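Local coordinates for protein HTPA Reductase (Selaginella moellendorffii, PDB 5U5N) that probably reduces 4-hydroxy-tetrahydrodipicolinate to tetrahydrodipicolinate with NADH or NADPH, a step of lysine biosynthesis by the diaminopimelate pathway, at residues N10-G14 and E52-R56; A19-A24 and A244-V248; L2-V7 and A24-R30; D249-L254 and Y267-V272. One frame throughout, in Å; residues are numbered along the deposited sequence. Where two conformers were deposited one is given.

Contact 1 of 4, residues N10-G14 and E52-R56. With NAD (nicotinamide-adenine-dinucleotide), chain C.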
loop_
_atom_site.group_PDB
_atom_site.type_symbol
_atom_site.label_atom_id
_atom_site.label_comp_id
_atom_site.label_asym_id
_atom_site.label_seq_id
_atom_site.Cartn_x
_atom_site.Cartn_y
_atom_site.Cartn_z
ATOM N N ASN A 10 7.316 1.820 32.870
ATOM C CA ASN A 10 6.919 0.714 33.738
ATOM C C ASN A 10 6.606 -0.471 32.849
ATOM O O ASN A 10 5.626 -0.411 32.100
ATOM C CB ASN A 10 5.693 1.122 34.555
ATOM C CG ASN A 10 5.929 2.413 35.312
ATOM O OD1 ASN A 10 7.052 2.696 35.707
ATOM N ND2 ASN A 10 4.896 3.174 35.548
ATOM N N ASP A 11 7.395 -1.546 32.841
ATOM C CA ASP A 11 8.468 -1.910 33.755
ATOM C C ASP A 11 9.741 -1.925 32.938
ATOM O O ASP A 11 9.834 -2.692 31.999
ATOM C CB ASP A 11 8.137 -3.331 34.263
ATOM C CG ASP A 11 9.193 -3.938 35.187
ATOM O OD1 ASP A 11 10.240 -3.324 35.498
ATOM O OD2 ASP A 11 8.961 -5.095 35.625
ATOM N N CYS A 12 10.731 -1.114 33.296
ATOM C CA CYS A 12 11.973 -1.108 32.523
ATOM C C CYS A 12 12.798 -2.407 32.631
ATOM O O CYS A 12 13.762 -2.559 31.875
ATOM C CB CYS A 12 12.816 0.126 32.841
ATOM S SG CYS A 12 13.630 0.056 34.433
ATOM N N THR A 13 12.422 -3.331 33.535
ATOM C CA THR A 13 13.055 -4.649 33.631
ATOM C C THR A 13 12.392 -5.728 32.817
ATOM O O THR A 13 12.969 -6.779 32.643
ATOM C CB THR A 13 13.084 -5.165 35.109
ATOM O OG1 THR A 13 11.754 -5.425 35.584
ATOM C CG2 THR A 13 13.736 -4.155 35.993
ATOM N N GLY A 14 11.163 -5.506 32.369
ATOM C CA GLY A 14 10.535 -6.406 31.392
ATOM C C GLY A 14 11.222 -6.324 30.029
ATOM O O GLY A 14 12.016 -5.422 29.802
ATOM N N GLU A 52 20.846 5.444 35.412
ATOM C CA GLU A 52 20.623 4.478 36.463
ATOM C C GLU A 52 19.174 4.631 36.897
ATOM O O GLU A 52 18.787 5.696 37.322
ATOM C CB GLU A 52 21.596 4.760 37.601
ATOM C CG GLU A 52 21.539 3.732 38.733
ATOM C CD GLU A 52 22.216 4.203 40.003
ATOM O OE1 GLU A 52 23.448 4.477 39.934
ATOM O OE2 GLU A 52 21.489 4.308 41.033
ATOM N N VAL A 53 18.369 3.581 36.746
ATOM C CA VAL A 53 16.948 3.628 37.118
ATOM C C VAL A 53 16.718 2.871 38.426
ATOM O O VAL A 53 17.052 1.697 38.540
ATOM C CB VAL A 53 16.022 3.041 36.019
ATOM C CG1 VAL A 53 14.558 3.128 36.421
ATOM C CG2 VAL A 53 16.223 3.778 34.692
ATOM N N ASP A 54 16.123 3.571 39.376
ATOM C CA ASP A 54 15.664 3.019 40.647
ATOM C C ASP A 54 14.327 2.283 40.421
ATOM O O ASP A 54 13.284 2.904 40.278
ATOM C CB ASP A 54 15.496 4.193 41.613
ATOM C CG ASP A 54 15.246 3.783 43.034
ATOM O OD1 ASP A 54 15.283 2.580 43.363
ATOM O OD2 ASP A 54 15.025 4.702 43.864
ATOM N N VAL A 55 14.380 0.957 40.357
ATOM C CA VAL A 55 13.195 0.142 40.137
ATOM C C VAL A 55 12.550 -0.188 41.520
ATOM O O VAL A 55 13.201 -0.742 42.414
ATOM C CB VAL A 55 13.558 -1.121 39.341
ATOM C CG1 VAL A 55 12.338 -2.008 39.150
ATOM C CG2 VAL A 55 14.179 -0.722 37.989
ATOM N N ARG A 56 11.282 0.181 41.671
ATOM C CA ARG A 56 10.599 0.129 42.939
ATOM C C ARG A 56 9.458 -0.868 42.808
ATOM O O ARG A 56 8.920 -1.085 41.721
ATOM C CB ARG A 56 10.075 1.515 43.312
ATOM C CG ARG A 56 11.141 2.612 43.293
ATOM C CD ARG A 56 11.965 2.644 44.581
ATOM N NE ARG A 56 11.232 3.328 45.664
ATOM C CZ ARG A 56 11.168 4.657 45.846
ATOM N NH1 ARG A 56 11.835 5.513 45.067
ATOM N NH2 ARG A 56 10.417 5.144 46.823
HETATM P PA NAD C . 7.797 -9.354 30.389
HETATM O O1A NAD C . 7.160 -10.555 31.065
HETATM O O2A NAD C . 9.202 -9.416 29.824
HETATM O O5B NAD C . 7.765 -8.095 31.364
HETATM C C5B NAD C . 6.568 -7.570 31.904
HETATM C C4B NAD C . 6.956 -6.931 33.231
HETATM O O4B NAD C . 5.849 -6.265 33.836
HETATM C C3B NAD C . 7.488 -7.940 34.249
HETATM O O3B NAD C . 8.905 -7.746 34.412
HETATM C C2B NAD C . 6.650 -7.703 35.515
HETATM O O2B NAD C . 7.432 -7.824 36.725
HETATM C C1B NAD C . 6.033 -6.315 35.255
HETATM N N9A NAD C . 4.757 -5.966 35.938
HETATM C C8A NAD C . 3.711 -6.780 36.190
HETATM N N7A NAD C . 2.724 -6.107 36.824
HETATM C C5A NAD C . 3.124 -4.832 36.977
HETATM C C6A NAD C . 2.565 -3.602 37.580
HETATM N N6A NAD C . 1.339 -3.602 38.145
HETATM N N1A NAD C . 3.302 -2.470 37.542
HETATM C C2A NAD C . 4.535 -2.442 36.990
HETATM N N3A NAD C . 5.109 -3.535 36.432
HETATM C C4A NAD C . 4.464 -4.737 36.391
HETATM O O3 NAD C . 6.745 -8.862 29.263
HETATM P PN NAD C . 7.178 -8.194 27.850
HETATM O O1N NAD C . 7.844 -9.301 27.065
HETATM O O2N NAD C . 7.922 -6.898 28.110
HETATM O O5D NAD C . 5.715 -7.802 27.293
HETATM C C5D NAD C . 4.903 -6.906 28.045
HETATM C C4D NAD C . 3.520 -6.705 27.439
HETATM O O4D NAD C . 3.642 -5.923 26.245
HETATM C C3D NAD C . 2.808 -8.009 27.050
HETATM O O3D NAD C . 1.411 -7.964 27.392
HETATM C C2D NAD C . 2.983 -8.080 25.545
HETATM O O2D NAD C . 1.909 -8.740 24.874
HETATM C C1D NAD C . 2.993 -6.606 25.164
HETATM N N1N NAD C . 3.594 -6.285 23.852
HETATM C C2N NAD C . 2.924 -5.395 23.098
HETATM C C3N NAD C . 3.381 -4.990 21.847
HETATM C C7N NAD C . 2.587 -3.996 21.020
HETATM O O7N NAD C . 2.707 -4.023 19.806
HETATM N N7N NAD C . 1.754 -3.104 21.581
HETATM C C4N NAD C . 4.575 -5.544 21.381
HETATM C C5N NAD C . 5.265 -6.467 22.164
HETATM C C6N NAD C . 4.752 -6.827 23.410
#
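The loop that follows strand 7-10 and leads into helix 15-27, part of the dinucleotide-binding site of a Rossmann-type domain, sets Cys12 and Thr13 against Val53 and Val55 of strand 51-57. Cys12 SG lies 3.7 Å from Val55 CG2 and at nearly the same distance from Val53 CG1, so the sulfur touches Val53 and Val55 together. The Thr13 and Val55 side chains cross obliquely, Thr13 CG2 lying 4.0 Å from Val55 CG2. No hydrogen bond links the two segments; Asp11 does the polar work. Its carboxylate swings anti to the backbone N (chi1 177°), which puts OD2 beside the adenosine ribose of NAD, where NAD O3B donates to Asp11 OD2 over 2.9 Å and NAD O2B adds a weak bond. Asp11 OD1 takes two donors from one face of its plane, Thr13 OG1 at 2.6 Å and Thr13 N at 2.9 Å, the latter an Asx turn. A type I turn from Asp11 to Gly14 closes the loop through Gly14 N and Asp11 O. Replacing Asp11 by an alanine would probably leave the ribose hydroxyl O3B without this acceptor and Thr13 OG1 and N without the carboxylate that holds them. Gly14 brings its CA to 3.2 Å from NAD O5B, where a side chain would clash. A tight turn before the first helix, hugging the cofactor's adenosine half, is typical of the Rossmann nucleotide-binding fold.

Contact 2 of 4, residues A19-A24 and A244-V248; sequences AVAEAA and AQGTV
Helices 15-27 and 241-259 cross here with their local axes 8.6 Å apart at closest approach and at -59°, near enough for alanine to meet alanine. Ala23 CB and Ala244 CB touch at 3.8 Å, and Ala244 CB also rests at 3.8 Å from the backbone oxygen Ala19 O. Val20 runs at about a right angle to Thr247 and meets it with both branches: Val20 CG1 is 3.8 Å from Thr247 CG2, while Val20 CG2 faces Thr247 OG1 and the backbone at Ala244. A chi1 of 168° turns Val20 CG1 away from its own N and spreads the fork across the threonine. Putting an alanine at Val20 would probably open a gap beside Thr247 and strip Ala244 of a neighbour. Thr247 OG1 is itself satisfied by Tyr243 O and Tyr80 OH, so its meeting with Val20 is packing alone. One turn after Ala244, Val248 sends CG2 against the backbone of the other helix, 3.9 Å from Ala24 CA. At the margin Gln245, bent at chi2, folds back until NE2 lies 3.5 Å from Ala23 CB, its OE1 being held by Arg279. The contact is mainly apolar, with no hydrogen bond between the two segments. Such a close, alanine-lined crossing joins the first helix of the Rossmann domain to a helix from the C-terminal part of the chain.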
loop_
_atom_site.group_PDB
_atom_site.type_symbol
_atom_site.label_atom_id
_atom_site.label_comp_id
_atom_site.label_asym_id
_atom_site.label_seq_id
_atom_site.Cartn_x
_atom_site.Cartn_y
_atom_site.Cartn_z
ATOM N N ALA A 19 13.590 -2.507 26.223
ATOM C CA ALA A 19 13.815 -2.059 24.844
ATOM C C ALA A 19 13.282 -0.638 24.632
ATOM O O ALA A 19 13.996 0.182 24.089
ATOM C CB ALA A 19 13.217 -3.038 23.856
ATOM N N VAL A 20 12.087 -0.325 25.149
ATOM C CA VAL A 20 11.523 1.021 25.021
ATOM C C VAL A 20 12.393 2.075 25.710
ATOM O O VAL A 20 12.608 3.184 25.174
ATOM C CB VAL A 20 10.090 1.100 25.588
ATOM C CG1 VAL A 20 9.590 2.549 25.741
ATOM C CG2 VAL A 20 9.136 0.321 24.693
ATOM N N ALA A 21 12.863 1.734 26.905
ATOM C CA ALA A 21 13.660 2.680 27.684
ATOM C C ALA A 21 14.996 2.963 26.996
ATOM O O ALA A 21 15.447 4.087 26.941
ATOM C CB ALA A 21 13.886 2.158 29.107
ATOM N N GLU A 22 15.620 1.916 26.492
ATOM C CA GLU A 22 16.891 2.040 25.779
ATOM C C GLU A 22 16.776 2.840 24.505
ATOM O O GLU A 22 17.668 3.630 24.194
ATOM C CB GLU A 22 17.472 0.670 25.477
ATOM C CG GLU A 22 17.927 0.041 26.770
ATOM C CD GLU A 22 18.995 -0.984 26.584
ATOM O OE1 GLU A 22 18.595 -2.168 26.473
ATOM O OE2 GLU A 22 20.200 -0.591 26.525
ATOM N N ALA A 23 15.671 2.638 23.800
ATOM C CA ALA A 23 15.372 3.389 22.592
ATOM C C ALA A 23 15.014 4.824 22.917
ATOM O O ALA A 23 15.392 5.728 22.149
ATOM C CB ALA A 23 14.249 2.730 21.829
ATOM N N ALA A 24 14.313 5.054 24.035
ATOM C CA ALA A 24 13.987 6.419 24.458
ATOM C C ALA A 24 15.267 7.204 24.747
ATOM O O ALA A 24 15.405 8.341 24.321
ATOM C CB ALA A 24 13.029 6.419 25.673
ATOM N N ALA A 244 9.534 -0.606 20.167
ATOM C CA ALA A 244 10.311 0.435 20.842
ATOM C C ALA A 244 10.309 1.777 20.096
ATOM O O ALA A 244 10.036 2.844 20.663
ATOM C CB ALA A 244 11.741 -0.031 21.054
ATOM N N GLN A 245 10.621 1.727 18.812
ATOM C CA GLN A 245 10.655 2.965 18.003
ATOM C C GLN A 245 9.254 3.588 17.853
ATOM O O GLN A 245 9.124 4.793 17.910
ATOM C CB GLN A 245 11.308 2.722 16.621
ATOM C CG GLN A 245 12.783 2.359 16.693
ATOM C CD GLN A 245 13.590 3.393 17.430
ATOM O OE1 GLN A 245 13.427 4.563 17.189
ATOM N NE2 GLN A 245 14.445 2.961 18.369
ATOM N N GLY A 246 8.208 2.787 17.719
ATOM C CA GLY A 246 6.859 3.332 17.670
ATOM C C GLY A 246 6.413 3.940 18.985
ATOM O O GLY A 246 5.755 4.975 19.000
ATOM N N THR A 247 6.774 3.320 20.099
ATOM C CA THR A 247 6.515 3.910 21.420
ATOM C C THR A 247 7.164 5.320 21.583
ATOM O O THR A 247 6.531 6.252 22.087
ATOM C CB THR A 247 6.948 2.973 22.579
ATOM O OG1 THR A 247 6.456 1.645 22.363
ATOM C CG2 THR A 247 6.387 3.509 23.850
ATOM N N VAL A 248 8.401 5.487 21.139
ATOM C CA VAL A 248 9.027 6.813 21.176
ATOM C C VAL A 248 8.193 7.857 20.397
ATOM O O VAL A 248 7.905 8.946 20.862
ATOM C CB VAL A 248 10.469 6.776 20.627
ATOM C CG1 VAL A 248 11.038 8.184 20.440
ATOM C CG2 VAL A 248 11.378 5.987 21.557
#

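Contact 3 of 4, residues L2-V7 and A24-R30; sequences LAAAPV and AVAAGLR
Leu29 reaches from just beyond the end of helix 15-27 toward the incoming chain at Leu2, Ala4 and Val7. From CB the side chain turns at CG, placed beside the backbone N (chi1 -74°), and its two methyls then part. Leu29 CD2 presses on Ala4 CB at 3.5 Å, tighter than usual for two carbons, and meets Leu2 CD1 at 4.0 Å, the two leucines crossing at about a right angle. Leu29 CD1 lies more loosely, 4.5 Å from Val7 CG1. Leu2 CD1 also reaches the helix end, 3.5 Å from Ala27 O. There Gly28, with positive phi, closes the helix in a Schellman motif. Beyond it the backbones join: Val7 N donates to Arg30 O over 2.8 Å in a nearly straight bond, and a water that donates to Ala4 O accepts from Arg30 N. The extended Arg30 chain runs past Pro6, its CB 4.0 Å from Pro6 CB. Val7 CG2 faces Ala24 CB, 4.2 Å away. The patch thus lies where the chain enters strand 7-10, the first strand of the parallel Rossmann sheet; helix 241-259 packs against Leu29 through Val248, against Val7 through Val251 and against Ala4 through Leu252.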
loop_
_atom_site.group_PDB
_atom_site.type_symbol
_atom_site.label_atom_id
_atom_site.label_comp_id
_atom_site.label_asym_id
_atom_site.label_seq_id
_atom_site.Cartn_x
_atom_site.Cartn_y
_atom_site.Cartn_z
ATOM N N LEU A 2 13.924 17.592 20.040
ATOM C CA LEU A 2 12.676 16.940 20.475
ATOM C C LEU A 2 11.779 17.723 21.419
ATOM O O LEU A 2 10.583 17.775 21.169
ATOM C CB LEU A 2 12.955 15.568 21.058
ATOM C CG LEU A 2 13.686 14.549 20.192
ATOM C CD1 LEU A 2 13.587 13.249 20.946
ATOM C CD2 LEU A 2 13.206 14.373 18.746
ATOM N N ALA A 3 12.310 18.346 22.478
ATOM C CA ALA A 3 11.491 19.204 23.373
ATOM C C ALA A 3 10.226 18.495 23.931
ATOM O O ALA A 3 9.146 19.052 24.042
ATOM C CB ALA A 3 11.118 20.496 22.657
ATOM N N ALA A 4 10.393 17.230 24.247
ATOM C CA ALA A 4 9.289 16.387 24.629
ATOM C C ALA A 4 9.250 16.195 26.151
ATOM O O ALA A 4 10.247 16.345 26.835
ATOM C CB ALA A 4 9.452 15.056 23.957
ATOM N N ALA A 5 8.104 15.782 26.663
ATOM C CA ALA A 5 7.954 15.366 28.061
ATOM C C ALA A 5 8.939 14.252 28.438
ATOM O O ALA A 5 9.271 13.402 27.610
ATOM C CB ALA A 5 6.525 14.889 28.275
ATOM N N PRO A 6 9.395 14.227 29.691
ATOM C CA PRO A 6 10.153 13.063 30.154
ATOM C C PRO A 6 9.260 11.821 30.280
ATOM O O PRO A 6 8.065 11.945 30.421
ATOM C CB PRO A 6 10.660 13.520 31.523
ATOM C CG PRO A 6 9.602 14.424 32.020
ATOM C CD PRO A 6 9.112 15.157 30.802
ATOM N N VAL A 7 9.842 10.637 30.174
ATOM C CA VAL A 7 9.054 9.415 30.200
ATOM C C VAL A 7 9.454 8.492 31.364
ATOM O O VAL A 7 10.634 8.321 31.649
ATOM C CB VAL A 7 9.098 8.596 28.884
ATOM C CG1 VAL A 7 8.455 9.388 27.791
ATOM C CG2 VAL A 7 10.498 8.195 28.461
ATOM N N ALA A 24 14.313 5.054 24.035
ATOM C CA ALA A 24 13.987 6.419 24.458
ATOM C C ALA A 24 15.267 7.204 24.747
ATOM O O ALA A 24 15.405 8.341 24.321
ATOM C CB ALA A 24 13.029 6.419 25.673
ATOM N N VAL A 25 16.185 6.569 25.470
ATOM C CA VAL A 25 17.473 7.169 25.893
ATOM C C VAL A 25 18.336 7.508 24.658
ATOM O O VAL A 25 18.786 8.619 24.523
ATOM C CB VAL A 25 18.222 6.233 26.882
ATOM C CG1 VAL A 25 19.687 6.538 26.987
ATOM C CG2 VAL A 25 17.588 6.335 28.254
ATOM N N ALA A 26 18.531 6.538 23.776
ATOM C CA ALA A 26 19.285 6.704 22.536
ATOM C C ALA A 26 18.717 7.781 21.598
ATOM O O ALA A 26 19.467 8.491 20.976
ATOM C CB ALA A 26 19.380 5.376 21.805
ATOM N N ALA A 27 17.399 7.897 21.541
ATOM C CA ALA A 27 16.706 8.951 20.779
ATOM C C ALA A 27 16.821 10.347 21.380
ATOM O O ALA A 27 16.515 11.322 20.706
ATOM C CB ALA A 27 15.220 8.597 20.664
ATOM N N GLY A 28 17.204 10.455 22.651
ATOM C CA GLY A 28 17.304 11.746 23.332
ATOM C C GLY A 28 16.068 12.178 24.106
ATOM O O GLY A 28 15.921 13.351 24.425
ATOM N N LEU A 29 15.163 11.259 24.410
ATOM C CA LEU A 29 14.158 11.549 25.420
ATOM C C LEU A 29 14.787 11.450 26.785
ATOM O O LEU A 29 15.709 10.713 26.980
ATOM C CB LEU A 29 12.987 10.581 25.341
ATOM C CG LEU A 29 12.100 10.874 24.151
ATOM C CD1 LEU A 29 10.987 9.839 24.107
ATOM C CD2 LEU A 29 11.511 12.283 24.272
ATOM N N ARG A 30 14.271 12.233 27.713
ATOM C CA ARG A 30 14.638 12.154 29.113
ATOM C C ARG A 30 13.874 11.005 29.841
ATOM O O ARG A 30 12.655 11.033 29.960
ATOM C CB ARG A 30 14.298 13.469 29.754
ATOM C CG ARG A 30 14.794 13.558 31.159
ATOM C CD ARG A 30 14.572 14.958 31.579
ATOM N NE ARG A 30 15.450 15.306 32.672
ATOM C CZ ARG A 30 15.399 16.467 33.275
ATOM N NH1 ARG A 30 14.516 17.396 32.888
ATOM N NH2 ARG A 30 16.245 16.704 34.250
HETATM O O HOH W 1 11.904 14.052 26.994
#

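Contact 4 of 4, residues D249-L254 and Y267-V272; sequences DAVLFL and YNMIDV
Val272 CA sits over one face of the Phe253 ring, 3.9 Å from its centroid and 11° off the normal, a CH-pi contact, while the edge of the same ring is directed at Tyr267. That aromatic pair is T-shaped: the centroids are 5.2 Å apart, the planes stand at 82°, and Phe253 CE2 comes within 3.5 Å of Tyr267 CD2. Asp271 CB lies at the edge of the Tyr267 ring, in its plane. Phe253 holds its ring trans to the backbone N (chi1 178°), which carries it across to the helix 269-274 backbone, where Phe253 CE1 is 3.4 Å from Asp271 O. Leu254 CD1 approaches Tyr267, 4.1 Å from CD1 of the ring, obliquely. The two segments belong to helix 241-259 and to the start of helix 269-274, entered from strand 266-267 at the edge of the parallel sheet; Ile124 of strand 123-125 touches Ala250, Leu254, Tyr267 and Val272. Asn268 and Asp271 form a capping box there: Asp271 N donates to Asn268 OD1, and Asn268 N donates over 2.9 Å to Asp271 OD2, fixing the helix start. Val272 CG2 packs on Ala250, and Val272 CG1 on Asp249 O. Met269, bent at chi2 and chi3, curls its CE back to 3.9 Å from Ala250 CB, and its side chain also touches Met129, a residue of the NAD site. Asp249 turns its carboxylate to Arg279 and Lys131.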
loop_
_atom_site.group_PDB
_atom_site.type_symbol
_atom_site.label_atom_id
_atom_site.label_comp_id
_atom_site.label_asym_id
_atom_site.label_seq_id
_atom_site.Cartn_x
_atom_site.Cartn_y
_atom_site.Cartn_z
ATOM N N ASP A 249 7.774 7.485 19.192
ATOM C CA ASP A 249 6.929 8.358 18.361
ATOM C C ASP A 249 5.596 8.666 19.022
ATOM O O ASP A 249 5.119 9.794 18.959
ATOM C CB ASP A 249 6.677 7.725 17.010
ATOM C CG ASP A 249 7.975 7.433 16.252
ATOM O OD1 ASP A 249 8.997 8.169 16.438
ATOM O OD2 ASP A 249 7.948 6.452 15.447
ATOM N N ALA A 250 5.003 7.661 19.656
ATOM C CA ALA A 250 3.743 7.866 20.347
ATOM C C ALA A 250 3.949 8.907 21.460
ATOM O O ALA A 250 3.130 9.796 21.638
ATOM C CB ALA A 250 3.198 6.533 20.903
ATOM N N VAL A 251 5.061 8.819 22.176
ATOM C CA VAL A 251 5.326 9.728 23.315
ATOM C C VAL A 251 5.533 11.150 22.784
ATOM O O VAL A 251 5.064 12.108 23.381
ATOM C CB VAL A 251 6.549 9.271 24.125
ATOM C CG1 VAL A 251 7.163 10.409 24.951
ATOM C CG2 VAL A 251 6.175 8.117 25.032
ATOM N N LEU A 252 6.235 11.260 21.665
ATOM C CA LEU A 252 6.452 12.557 21.021
ATOM C C LEU A 252 5.143 13.185 20.566
ATOM O O LEU A 252 4.916 14.352 20.773
ATOM C CB LEU A 252 7.384 12.415 19.832
ATOM C CG LEU A 252 8.847 12.111 20.115
ATOM C CD1 LEU A 252 9.594 11.952 18.817
ATOM C CD2 LEU A 252 9.487 13.192 20.980
ATOM N N PHE A 253 4.276 12.382 19.953
ATOM C CA PHE A 253 2.951 12.841 19.567
ATOM C C PHE A 253 2.118 13.276 20.767
ATOM O O PHE A 253 1.588 14.378 20.771
ATOM C CB PHE A 253 2.250 11.763 18.742
ATOM C CG PHE A 253 0.839 12.101 18.328
ATOM C CD1 PHE A 253 0.575 12.841 17.181
ATOM C CD2 PHE A 253 -0.230 11.680 19.108
ATOM C CE1 PHE A 253 -0.723 13.128 16.809
ATOM C CE2 PHE A 253 -1.538 11.962 18.724
ATOM C CZ PHE A 253 -1.786 12.675 17.577
ATOM N N LEU A 254 2.024 12.442 21.801
ATOM C CA LEU A 254 1.183 12.770 22.978
ATOM C C LEU A 254 1.706 14.026 23.697
ATOM O O LEU A 254 0.950 14.882 24.127
ATOM C CB LEU A 254 1.080 11.576 23.949
ATOM C CG LEU A 254 -0.030 11.642 24.999
ATOM C CD1 LEU A 254 -1.402 11.758 24.352
ATOM C CD2 LEU A 254 0.014 10.431 25.941
ATOM N N TYR A 267 -6.110 8.863 22.078
ATOM C CA TYR A 267 -5.576 8.699 20.748
ATOM C C TYR A 267 -5.185 7.251 20.603
ATOM O O TYR A 267 -5.091 6.535 21.598
ATOM C CB TYR A 267 -4.357 9.595 20.536
ATOM C CG TYR A 267 -4.653 11.082 20.645
ATOM C CD1 TYR A 267 -4.657 11.732 21.874
ATOM C CD2 TYR A 267 -4.943 11.843 19.493
ATOM C CE1 TYR A 267 -4.926 13.090 21.962
ATOM C CE2 TYR A 267 -5.210 13.190 19.556
ATOM C CZ TYR A 267 -5.208 13.822 20.782
ATOM O OH TYR A 267 -5.489 15.173 20.794
ATOM N N ASN A 268 -5.022 6.821 19.355
ATOM C CA ASN A 268 -4.472 5.524 19.016
ATOM C C ASN A 268 -3.274 5.685 18.040
ATOM O O ASN A 268 -2.841 6.786 17.777
ATOM C CB ASN A 268 -5.591 4.636 18.476
ATOM C CG ASN A 268 -6.154 5.118 17.102
ATOM O OD1 ASN A 268 -5.596 5.976 16.450
ATOM N ND2 ASN A 268 -7.264 4.563 16.697
ATOM N N MET A 269 -2.703 4.598 17.569
ATOM C CA MET A 269 -1.528 4.672 16.731
ATOM C C MET A 269 -1.797 5.245 15.319
ATOM O O MET A 269 -0.890 5.800 14.692
ATOM C CB MET A 269 -0.866 3.296 16.672
ATOM C CG MET A 269 0.455 3.213 15.919
ATOM S SD MET A 269 1.809 4.353 16.393
ATOM C CE MET A 269 1.780 4.169 18.160
ATOM N N ILE A 270 -3.036 5.133 14.831
ATOM C CA ILE A 270 -3.429 5.793 13.553
ATOM C C ILE A 270 -3.284 7.310 13.713
ATOM O O ILE A 270 -2.742 7.987 12.843
ATOM C CB ILE A 270 -4.912 5.524 13.163
ATOM C CG1 ILE A 270 -5.195 4.032 12.990
ATOM C CG2 ILE A 270 -5.336 6.322 11.918
ATOM C CD1 ILE A 270 -4.444 3.342 11.900
ATOM N N ASP A 271 -3.783 7.835 14.837
ATOM C CA ASP A 271 -3.663 9.276 15.134
ATOM C C ASP A 271 -2.207 9.728 15.140
ATOM O O ASP A 271 -1.930 10.781 14.661
ATOM C CB ASP A 271 -4.305 9.614 16.496
ATOM C CG ASP A 271 -5.800 9.302 16.539
ATOM O OD1 ASP A 271 -6.499 9.549 15.533
ATOM O OD2 ASP A 271 -6.269 8.803 17.570
ATOM N N VAL A 272 -1.311 8.916 15.708
ATOM C CA VAL A 272 0.131 9.193 15.750
ATOM C C VAL A 272 0.678 9.249 14.309
ATOM O O VAL A 272 1.407 10.152 13.973
ATOM C CB VAL A 272 0.928 8.148 16.583
ATOM C CG1 VAL A 272 2.436 8.391 16.547
ATOM C CG2 VAL A 272 0.456 8.098 18.030
#

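How the contacts relate
Contacts 1, 2 and 3 interlock along the chain, their segments alternating, whereas contact 4 opens only after all three have closed. Helix 15-27 serves contacts 2 and 3, which share Ala24 and have centres about 10 Å apart; helix 241-259 serves contacts 2 and 4, about 13 Å apart. Contact 3 touches contact 4 where Leu29 and Ala4 pack on Leu252, although their centres are about 15 Å apart. Contact 1 lies farthest from contact 4, about 23 Å between centres, and it alone of the four holds residues that touch NAD. The late helix 241-259 therefore packs back onto the N-terminal nucleotide-binding part, binding the two ends of the chain into one domain beside NAD.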